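PDB 7DL8: ALBA-Domain Protein from Trypanosoma brucei, which probably binds RNA through its Alba domain. Local coordinates for residues I49-V53 with D86-I90. Numbering follows the deposited sequence.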
loop_
_atom_site.group_PDB
_atom_site.type_symbol
_atom_site.label_atom_id
_atom_site.label_comp_id
_atom_site.label_asym_id
_atom_site.label_seq_id
_atom_site.Cartn_x
_atom_site.Cartn_y
_atom_site.Cartn_z
ATOM N N ILE A 49 -4.949 -5.874 -1.674
ATOM C CA ILE A 49 -4.586 -7.134 -2.321
ATOM C C ILE A 49 -3.160 -7.538 -1.961
ATOM O O ILE A 49 -2.878 -8.719 -1.723
ATOM C CB ILE A 49 -4.779 -7.016 -3.846
ATOM C CG1 ILE A 49 -6.268 -7.074 -4.200
ATOM C CG2 ILE A 49 -4.003 -8.099 -4.581
ATOM C CD1 ILE A 49 -6.561 -6.790 -5.657
ATOM N N ASN A 50 -2.245 -6.569 -1.899
ATOM C CA ASN A 50 -0.871 -6.881 -1.517
ATOM C C ASN A 50 -0.804 -7.376 -0.077
ATOM O O ASN A 50 -0.038 -8.295 0.238
ATOM C CB ASN A 50 0.037 -5.666 -1.732
ATOM C CG ASN A 50 -0.215 -4.560 -0.730
ATOM O OD1 ASN A 50 -1.352 -4.147 -0.518
ATOM N ND2 ASN A 50 0.853 -4.073 -0.109
ATOM N N GLU A 51 -1.596 -6.773 0.816
ATOM C CA GLU A 51 -1.604 -7.195 2.212
ATOM C C GLU A 51 -2.110 -8.626 2.361
ATOM O O GLU A 51 -1.638 -9.362 3.235
ATOM C CB GLU A 51 -2.460 -6.234 3.040
ATOM C CG GLU A 51 -2.422 -6.477 4.540
ATOM C CD GLU A 51 -3.448 -5.643 5.289
ATOM O OE1 GLU A 51 -3.974 -4.675 4.699
ATOM O OE2 GLU A 51 -3.731 -5.957 6.465
ATOM N N ALA A 52 -3.065 -9.037 1.521
ATOM C CA ALA A 52 -3.501 -10.430 1.524
ATOM C C ALA A 52 -2.381 -11.364 1.088
ATOM O O ALA A 52 -2.308 -12.505 1.558
ATOM C CB ALA A 52 -4.717 -10.609 0.619
ATOM N N VAL A 53 -1.511 -10.904 0.187
ATOM C CA VAL A 53 -0.382 -11.720 -0.244
ATOM C C VAL A 53 0.634 -11.853 0.882
ATOM O O VAL A 53 1.227 -12.920 1.083
ATOM C CB VAL A 53 0.249 -11.122 -1.516
ATOM C CG1 VAL A 53 1.586 -11.783 -1.821
ATOM C CG2 VAL A 53 -0.702 -11.264 -2.695
ATOM N N ASP A 86 -11.064 -4.510 -7.908
ATOM C CA ASP A 86 -10.417 -5.785 -8.174
ATOM C C ASP A 86 -10.201 -6.556 -6.878
ATOM O O ASP A 86 -10.060 -5.975 -5.799
ATOM C CB ASP A 86 -9.086 -5.573 -8.893
ATOM C CG ASP A 86 -9.267 -5.033 -10.296
ATOM O OD1 ASP A 86 -10.158 -5.532 -11.017
ATOM O OD2 ASP A 86 -8.532 -4.100 -10.674
ATOM N N LYS A 87 -10.177 -7.881 -6.999
ATOM C CA LYS A 87 -10.162 -8.769 -5.847
ATOM C C LYS A 87 -9.246 -9.957 -6.100
ATOM O O LYS A 87 -9.227 -10.512 -7.202
ATOM C CB LYS A 87 -11.585 -9.247 -5.530
ATOM C CG LYS A 87 -11.679 -10.456 -4.622
ATOM C CD LYS A 87 -13.132 -10.856 -4.432
ATOM C CE LYS A 87 -13.266 -12.087 -3.555
ATOM N NZ LYS A 87 -14.650 -12.637 -3.593
ATOM N N ILE A 88 -8.487 -10.339 -5.075
ATOM C CA ILE A 88 -7.674 -11.549 -5.098
ATOM C C ILE A 88 -8.245 -12.520 -4.075
ATOM O O ILE A 88 -8.854 -12.113 -3.079
ATOM C CB ILE A 88 -6.183 -11.252 -4.814
ATOM C CG1 ILE A 88 -5.300 -12.411 -5.284
ATOM C CG2 ILE A 88 -5.953 -10.974 -3.334
ATOM C CD1 ILE A 88 -3.817 -12.121 -5.201
ATOM N N GLU A 89 -8.074 -13.815 -4.338
ATOM C CA GLU A 89 -8.561 -14.861 -3.441
ATOM C C GLU A 89 -7.561 -16.009 -3.444
ATOM O O GLU A 89 -7.367 -16.662 -4.474
ATOM C CB GLU A 89 -9.950 -15.350 -3.849
ATOM C CG GLU A 89 -10.534 -16.386 -2.902
ATOM C CD GLU A 89 -11.906 -16.866 -3.331
ATOM O OE1 GLU A 89 -11.982 -17.697 -4.261
ATOM O OE2 GLU A 89 -12.906 -16.414 -2.736
ATOM N N ILE A 90 -6.927 -16.249 -2.298
ATOM C CA ILE A 90 -5.952 -17.320 -2.132
ATOM C C ILE A 90 -6.565 -18.401 -1.254
ATOM O O ILE A 90 -7.036 -18.119 -0.146
ATOM C CB ILE A 90 -4.639 -16.798 -1.523
ATOM C CG1 ILE A 90 -4.056 -15.682 -2.393
ATOM C CG2 ILE A 90 -3.638 -17.933 -1.359
ATOM C CD1 ILE A 90 -3.565 -14.487 -1.604
#
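Ile49, at the start of helix 49-61, and Ile88, in the strand 84-94 beneath it, carry this buried apolar contact. Their side chains cross at a slant, and Ile49 CG2 meets Ile88 CG2 at 3.7 Å. With CG1 of Ile49 anti to its carbonyl carbon (chi1 -75°), the longer branch runs back along the strand until CD1 lies 3.6 Å from Asp86 O, so this one residue spans Asp86 to Ile88. Both branches of Ile88 meet Ile49; beyond it CG2 also approaches Ala52 CB at 4.2 Å, while CD1 reaches Val53 CG2 at 4.1 Å, the side chains of Val53 and Ile88 crossing roughly at right angles. Contact thins toward Ile90, where CD1 lies 3.9 Å from Ala52 O and its only side-chain neighbour on segment 49-53 is Val53 CG2, at 4.4 Å. No hydrogen bond joins the segments. Lys87 and Glu89, partly exposed, leave the strand on the face away from the helix; Asp86 turns its carboxylate away to a salt bridge with Arg74. The backbone N of Asn50 makes a weak hydrogen bond to OD1 of Asn50 of the second subunit. The axes of segments 49-53 and 86-90 approach to 8.7 Å and run nearly parallel (10°), the helix-on-sheet layering of the alpha/beta Alba fold, here beside a subunit interface.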